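Local coordinates for protein L-aspartate semialdehyde sulfurtransferase (Methanocaldococcus jannaschii, PDB 3KPB) that probably condenses sulfide with aspartate semialdehyde to make homocysteine, and binds S-adenosylmethionine and methylthioadenosine through its C-terminal CBS domain pair, which closes on binding, at residues 25-29 / 30-34; 16-20 / 21-25. All blocks are in the same frame, centred on the assembly; numbering follows the deposited sequence.

Contact 1 (25-29 / 30-34); sequences KILIK and HNINH
K29 and H30 lie side by side where helix 20-30 ends in a Schellman motif. N31, with positive phi, is the C-prime residue. I32 N donates to L27 O at 3.0 Å, and N31 N donates to I28 O at 3.2 Å. The K29 chain can be followed outward. Its CB sits against the backbone N of H30. CG of K29 stands anti to its own backbone N (chi1 178°) and lies 4.2 Å from the centroid of the H30 ring, over one face, as a CH-pi contact. The chain stays extended from there. CD passes over CE1, and CE comes 4.1 Å from NE2 of H30. NZ of K29 ends 4.6 Å from NE2 of H30. The ring is fixed in another way as well. H30 ND1 donates to I26 O at 3.2 Å, with a bent N-H...O angle of 144°. H30 N donates to the same oxygen, and the two donors reach it from opposite faces of the carbonyl plane. I26 CG2 packs beside ND1. L27 and I32 cross at about a right angle, with CD2 of L27 against CG1 of I32. The turn leads into strand 35-38 of the first CBS motif and carries two ligand-site residues. N33 touches the bound S-adenosylmethionine, and its OD1 accepts from S50 N. H34 belongs to the methylthioadenosine site, and its NE2 is hydrogen-bonded to S94 OG. W51 of the second subunit packs on I28, N31 and N33. A water closes the outer edge of the turn: it donates to I28 O at 2.7 Å and to N31 OD1 at 2.8 Å.

Contact 2 (16-20 / 21-25); sequences SNISI and MEAAK
S19 caps the N terminus of helix 20-30 by accepting from E22 N. The bond from E22 N to S19 OG is 2.9 Å long and fairly straight, with an N-H...O angle of 159°. The S19 hydroxyl can reach that N-H because OG stands between its own backbone N and carbonyl carbon (chi1 70°). The same OG lies against the CB of E22. Behind the cap the first helical turns close by backbone bonds, A23 N to S19 O at 3.1 Å and A24 N to I20 O at 3.0 Å. The close-packed part is apolar. I18, just before the cap, folds its side chain back toward the helix. Its CD1 reaches over the backbone of A23 and comes within 4.0 Å of A23 CB. I20 and A23 are buried, and the CB of A23 also rests on I20 O. The other part is more polar and holds a water. E22 is exposed and stretches an extended chain across I18 at about a right angle. Its OE1 lies 3.5 Å from CG2 of I18, a contact of carboxylate with methyl. Its OE2 takes a bond of 2.6 Å from a water, which in turn accepts from S19 N at 3.0 Å. This water therefore links the N-cap residue to the carboxylate three residues on, while the direct capping bond uses OG. The CB of M21 touches I20 C and S19 OG, and its chain bends at the thioether. The whole turn joins strand 14-15 to helix 20-30 in the first CBS motif. I64 lies against I18, I20 and A23, and I53 of helix 50-58 covers I20 and A23. L57 of the second subunit packs on I20 and M21, so the helix start lies between its own domain and the dimer partner.

In the fold
From the N terminus, the chain leaves strand 14-15 and reaches contact 2 first, where it turns into helix 20-30. Contact 1 follows at the far end of that helix, where it turns out toward strand 35-38. The two are consecutive and neither encloses the other. They share K25. Their side chains also meet: I26 CD1 lies 3.9 Å from I18 CD1. Helix 20-30 is the connection of a beta-alpha-beta crossover between the parallel neighbouring strands 14-15 and 35-38, and the contacts form its two ends. Contact 2 ties its start to I64 and helix 50-58. Contact 1 leads into the loop that holds ligand-site residues. The second subunit packs along both.

Contact 1 (25-29 / 30-34)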
ATOM      1  N   LYS A  25       8.671 -11.807  -1.184  1.00 12.94           N
ATOM      2  CA  LYS A  25       8.785 -12.563  -2.428  1.00 13.13           C
ATOM      3  C   LYS A  25       7.435 -13.118  -2.878  1.00 13.05           C
ATOM      4  O   LYS A  25       7.142 -13.122  -4.076  1.00 13.14           O
ATOM      5  CB  LYS A  25       9.812 -13.685  -2.300  1.00 13.23           C
ATOM      6  CG  LYS A  25      11.251 -13.211  -2.328  1.00 13.73           C
ATOM      7  CD  LYS A  25      12.202 -14.358  -2.054  1.00 14.19           C
ATOM      8  CE  LYS A  25      13.636 -13.878  -2.134  1.00 16.09           C
ATOM      9  NZ  LYS A  25      14.593 -14.963  -1.776  1.00 18.58           N
ATOM     10  N   ILE A  26       6.620 -13.572  -1.923  1.00 12.60           N
ATOM     11  CA  ILE A  26       5.286 -14.105  -2.225  1.00 13.36           C
ATOM     12  C   ILE A  26       4.378 -13.005  -2.797  1.00 13.48           C
ATOM     13  O   ILE A  26       3.695 -13.215  -3.803  1.00 13.71           O
ATOM     14  CB  ILE A  26       4.646 -14.787  -0.980  1.00 13.53           C
ATOM     15  CG1 ILE A  26       5.455 -16.025  -0.581  1.00 14.56           C
ATOM     16  CG2 ILE A  26       3.177 -15.163  -1.234  1.00 13.35           C
ATOM     17  CD1 ILE A  26       5.080 -16.613   0.765  1.00 15.86           C
ATOM     18  N   LEU A  27       4.378 -11.832  -2.164  1.00 13.37           N
ATOM     19  CA  LEU A  27       3.603 -10.700  -2.679  1.00 13.23           C
ATOM     20  C   LEU A  27       3.972 -10.360  -4.125  1.00 13.66           C
ATOM     21  O   LEU A  27       3.091 -10.188  -4.973  1.00 13.48           O
ATOM     22  CB  LEU A  27       3.783  -9.459  -1.794  1.00 12.64           C
ATOM     23  CG  LEU A  27       3.360  -9.548  -0.326  1.00 12.25           C
ATOM     24  CD1 LEU A  27       3.591  -8.200   0.324  1.00 12.63           C
ATOM     25  CD2 LEU A  27       1.904  -9.952  -0.182  1.00 12.52           C
ATOM     26  N   ILE A  28       5.274 -10.254  -4.390  1.00 14.28           N
ATOM     27  CA  ILE A  28       5.775  -9.859  -5.703  1.00 15.15           C
ATOM     28  C   ILE A  28       5.455 -10.945  -6.737  1.00 15.29           C
ATOM     29  O   ILE A  28       4.976 -10.641  -7.830  1.00 15.40           O
ATOM     30  CB  ILE A  28       7.314  -9.607  -5.667  1.00 15.45           C
ATOM     31  CG1 ILE A  28       7.703  -8.435  -4.733  1.00 16.91           C
ATOM     32  CG2 ILE A  28       7.880  -9.386  -7.075  1.00 16.35           C
ATOM     33  CD1 ILE A  28       6.654  -7.331  -4.562  1.00 18.30           C
ATOM     34  N   LYS A  29       5.711 -12.206  -6.384  1.00 15.35           N
ATOM     35  CA  LYS A  29       5.475 -13.338  -7.294  1.00 15.97           C
ATOM     36  C   LYS A  29       4.037 -13.384  -7.799  1.00 15.68           C
ATOM     37  O   LYS A  29       3.791 -13.554  -8.998  1.00 16.21           O
ATOM     38  CB  LYS A  29       5.828 -14.668  -6.614  1.00 16.08           C
ATOM     39  CG  LYS A  29       5.584 -15.922  -7.458  1.00 18.55           C
ATOM     40  CD  LYS A  29       6.020 -17.179  -6.713  1.00 21.84           C
ATOM     41  CE  LYS A  29       5.590 -18.443  -7.443  1.00 23.59           C
ATOM     42  NZ  LYS A  29       5.917 -19.677  -6.672  1.00 24.84           N
ATOM     43  N   HIS A  30       3.088 -13.238  -6.885  1.00 15.52           N
ATOM     44  CA  HIS A  30       1.689 -13.363  -7.251  1.00 15.53           C
ATOM     45  C   HIS A  30       1.042 -12.034  -7.619  1.00 15.30           C
ATOM     46  O   HIS A  30      -0.124 -12.004  -8.020  1.00 15.27           O
ATOM     47  CB  HIS A  30       0.926 -14.060  -6.133  1.00 15.58           C
ATOM     48  CG  HIS A  30       1.367 -15.472  -5.924  1.00 16.44           C
ATOM     49  ND1 HIS A  30       2.187 -15.856  -4.883  1.00 17.86           N
ATOM     50  CD2 HIS A  30       1.149 -16.585  -6.660  1.00 17.34           C
ATOM     51  CE1 HIS A  30       2.422 -17.155  -4.968  1.00 16.80           C
ATOM     52  NE2 HIS A  30       1.807 -17.619  -6.043  1.00 18.58           N
ATOM     53  N   ASN A  31       1.809 -10.949  -7.496  1.00 15.15           N
ATOM     54  CA  ASN A  31       1.313  -9.583  -7.662  1.00 15.35           C
ATOM     55  C   ASN A  31       0.087  -9.296  -6.796  1.00 15.20           C
ATOM     56  O   ASN A  31      -0.953  -8.832  -7.276  1.00 15.05           O
ATOM     57  CB  ASN A  31       1.056  -9.242  -9.132  1.00 15.62           C
ATOM     58  CG  ASN A  31       1.079  -7.755  -9.380  1.00 16.30           C
ATOM     59  OD1 ASN A  31       1.939  -7.048  -8.855  1.00 18.75           O
ATOM     60  ND2 ASN A  31       0.134  -7.267 -10.181  1.00 18.01           N
ATOM     61  N   ILE A  32       0.218  -9.605  -5.511  1.00 14.68           N
ATOM     62  CA  ILE A  32      -0.871  -9.384  -4.558  1.00 14.89           C
ATOM     63  C   ILE A  32      -0.422  -8.482  -3.422  1.00 15.07           C
ATOM     64  O   ILE A  32       0.766  -8.434  -3.092  1.00 14.64           O
ATOM     65  CB  ILE A  32      -1.432 -10.715  -3.966  1.00 14.99           C
ATOM     66  CG1 ILE A  32      -0.318 -11.549  -3.301  1.00 15.13           C
ATOM     67  CG2 ILE A  32      -2.218 -11.494  -5.040  1.00 15.67           C
ATOM     68  CD1 ILE A  32      -0.794 -12.833  -2.620  1.00 16.49           C
ATOM     69  N   ASN A  33      -1.366  -7.767  -2.819  1.00 15.59           N
ATOM     70  CA  ASN A  33      -1.025  -6.974  -1.645  1.00 16.56           C
ATOM     71  C   ASN A  33      -1.684  -7.460  -0.361  1.00 16.50           C
ATOM     72  O   ASN A  33      -1.630  -6.782   0.654  1.00 16.94           O
ATOM     73  CB  ASN A  33      -1.316  -5.484  -1.867  1.00 17.08           C
ATOM     74  CG  ASN A  33      -0.678  -4.595  -0.800  1.00 18.62           C
ATOM     75  OD1 ASN A  33       0.482  -4.784  -0.436  1.00 19.78           O
ATOM     76  ND2 ASN A  33      -1.436  -3.624  -0.303  1.00 20.60           N
ATOM     77  N   HIS A  34      -2.316  -8.630  -0.405  1.00 16.40           N
ATOM     78  CA  HIS A  34      -2.952  -9.206   0.774  1.00 16.31           C
ATOM     79  C   HIS A  34      -2.578 -10.662   0.861  1.00 15.60           C
ATOM     80  O   HIS A  34      -2.812 -11.428  -0.075  1.00 16.29           O
ATOM     81  CB  HIS A  34      -4.465  -9.091   0.686  1.00 16.83           C
ATOM     82  CG  HIS A  34      -4.946  -7.693   0.512  1.00 18.47           C
ATOM     83  ND1 HIS A  34      -5.191  -7.145  -0.727  1.00 20.42           N
ATOM     84  CD2 HIS A  34      -5.208  -6.721   1.416  1.00 19.93           C
ATOM     85  CE1 HIS A  34      -5.594  -5.896  -0.578  1.00 20.72           C
ATOM     86  NE2 HIS A  34      -5.613  -5.615   0.712  1.00 20.98           N
TER
HETATM   87  O   HOH W   1       4.528  -8.095  -8.766  1.00 22.40           O

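Contact 2 (16-20 / 21-25)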
ATOM      1  N   SER A  16       3.186 -18.565   9.373  1.00 17.32           N
ATOM      2  CA  SER A  16       3.686 -17.434  10.160  1.00 17.35           C
ATOM      3  C   SER A  16       5.182 -17.491  10.475  1.00 17.55           C
ATOM      4  O   SER A  16       5.779 -16.475  10.838  1.00 17.45           O
ATOM      5  CB  SER A  16       2.877 -17.270  11.453  1.00 17.58           C
ATOM      6  OG  SER A  16       3.257 -18.219  12.436  1.00 18.68           O
ATOM      7  N   ASN A  17       5.776 -18.674  10.337  1.00 18.04           N
ATOM      8  CA  ASN A  17       7.186 -18.881  10.680  1.00 18.68           C
ATOM      9  C   ASN A  17       8.172 -18.341   9.642  1.00 18.63           C
ATOM     10  O   ASN A  17       9.384 -18.352   9.873  1.00 19.44           O
ATOM     11  CB  ASN A  17       7.476 -20.370  10.965  1.00 19.04           C
ATOM     12  CG  ASN A  17       7.072 -21.287   9.810  1.00 20.35           C
ATOM     13  OD1 ASN A  17       7.917 -21.770   9.054  1.00 22.73           O
ATOM     14  ND2 ASN A  17       5.772 -21.526   9.672  1.00 21.54           N
ATOM     15  N   ILE A  18       7.663 -17.860   8.511  1.00 17.66           N
ATOM     16  CA  ILE A  18       8.542 -17.443   7.415  1.00 16.87           C
ATOM     17  C   ILE A  18       9.180 -16.061   7.638  1.00 16.02           C
ATOM     18  O   ILE A  18       8.663 -15.237   8.394  1.00 16.10           O
ATOM     19  CB  ILE A  18       7.836 -17.528   6.027  1.00 16.87           C
ATOM     20  CG1 ILE A  18       6.685 -16.522   5.917  1.00 16.97           C
ATOM     21  CG2 ILE A  18       7.361 -18.963   5.743  1.00 17.32           C
ATOM     22  CD1 ILE A  18       6.189 -16.312   4.491  1.00 17.84           C
ATOM     23  N   SER A  19      10.306 -15.824   6.976  1.00 15.00           N
ATOM     24  CA  SER A  19      10.995 -14.539   7.050  1.00 14.71           C
ATOM     25  C   SER A  19      10.210 -13.425   6.364  1.00 14.15           C
ATOM     26  O   SER A  19       9.339 -13.677   5.515  1.00 14.16           O
ATOM     27  CB  SER A  19      12.363 -14.636   6.375  1.00 14.81           C
ATOM     28  OG  SER A  19      12.197 -14.761   4.971  1.00 15.25           O
ATOM     29  N   ILE A  20      10.556 -12.187   6.716  1.00 13.72           N
ATOM     30  CA  ILE A  20       9.966 -11.012   6.060  1.00 13.82           C
ATOM     31  C   ILE A  20      10.278 -11.012   4.555  1.00 13.64           C
ATOM     32  O   ILE A  20       9.395 -10.754   3.731  1.00 13.93           O
ATOM     33  CB  ILE A  20      10.392  -9.667   6.715  1.00 13.72           C
ATOM     34  CG1 ILE A  20      10.352  -9.745   8.252  1.00 13.69           C
ATOM     35  CG2 ILE A  20       9.523  -8.514   6.201  1.00 14.36           C
ATOM     36  CD1 ILE A  20       9.005 -10.156   8.857  1.00 14.92           C
ATOM     37  N   MET A  21      11.519 -11.343   4.204  1.00 13.45           N
ATOM     38  CA  MET A  21      11.921 -11.463   2.805  1.00 13.88           C
ATOM     39  C   MET A  21      11.110 -12.516   2.031  1.00 13.89           C
ATOM     40  O   MET A  21      10.699 -12.260   0.896  1.00 14.03           O
ATOM     41  CB  MET A  21      13.421 -11.745   2.704  1.00 14.18           C
ATOM     42  CG  MET A  21      13.893 -11.992   1.288  1.00 15.11           C
ATOM     43  SD  MET A  21      15.628 -12.447   1.207  1.00 19.28           S
ATOM     44  CE  MET A  21      16.403 -10.840   1.167  1.00 18.61           C
ATOM     45  N   GLU A  22      10.882 -13.687   2.633  1.00 13.97           N
ATOM     46  CA  GLU A  22      10.090 -14.729   1.978  1.00 14.55           C
ATOM     47  C   GLU A  22       8.672 -14.221   1.709  1.00 14.06           C
ATOM     48  O   GLU A  22       8.150 -14.395   0.609  1.00 14.08           O
ATOM     49  CB  GLU A  22      10.087 -16.044   2.772  1.00 15.00           C
ATOM     50  CG  GLU A  22       9.396 -17.197   2.031  1.00 18.05           C
ATOM     51  CD  GLU A  22       9.688 -18.579   2.610  1.00 21.71           C
ATOM     52  OE1 GLU A  22       8.784 -19.441   2.543  1.00 23.61           O
ATOM     53  OE2 GLU A  22      10.808 -18.815   3.113  1.00 23.55           O
ATOM     54  N   ALA A  23       8.072 -13.554   2.696  1.00 13.53           N
ATOM     55  CA  ALA A  23       6.730 -12.979   2.526  1.00 13.38           C
ATOM     56  C   ALA A  23       6.680 -11.955   1.391  1.00 13.01           C
ATOM     57  O   ALA A  23       5.747 -11.963   0.581  1.00 13.07           O
ATOM     58  CB  ALA A  23       6.245 -12.355   3.821  1.00 13.38           C
ATOM     59  N   ALA A  24       7.689 -11.086   1.329  1.00 12.92           N
ATOM     60  CA  ALA A  24       7.776 -10.081   0.274  1.00 12.78           C
ATOM     61  C   ALA A  24       7.876 -10.741  -1.097  1.00 12.75           C
ATOM     62  O   ALA A  24       7.237 -10.295  -2.056  1.00 12.79           O
ATOM     63  CB  ALA A  24       8.966  -9.163   0.512  1.00 12.74           C
ATOM     64  N   LYS A  25       8.671 -11.807  -1.184  1.00 12.94           N
ATOM     65  CA  LYS A  25       8.785 -12.563  -2.428  1.00 13.13           C
ATOM     66  C   LYS A  25       7.435 -13.118  -2.878  1.00 13.05           C
ATOM     67  O   LYS A  25       7.142 -13.122  -4.076  1.00 13.14           O
ATOM     68  CB  LYS A  25       9.812 -13.685  -2.300  1.00 13.23           C
ATOM     69  CG  LYS A  25      11.251 -13.211  -2.328  1.00 13.73           C
ATOM     70  CD  LYS A  25      12.202 -14.358  -2.054  1.00 14.19           C
ATOM     71  CE  LYS A  25      13.636 -13.878  -2.134  1.00 16.09           C
ATOM     72  NZ  LYS A  25      14.593 -14.963  -1.776  1.00 18.58           N
TER
HETATM   73  O   HOH W   2      11.419 -18.236   5.573  1.00 25.41           O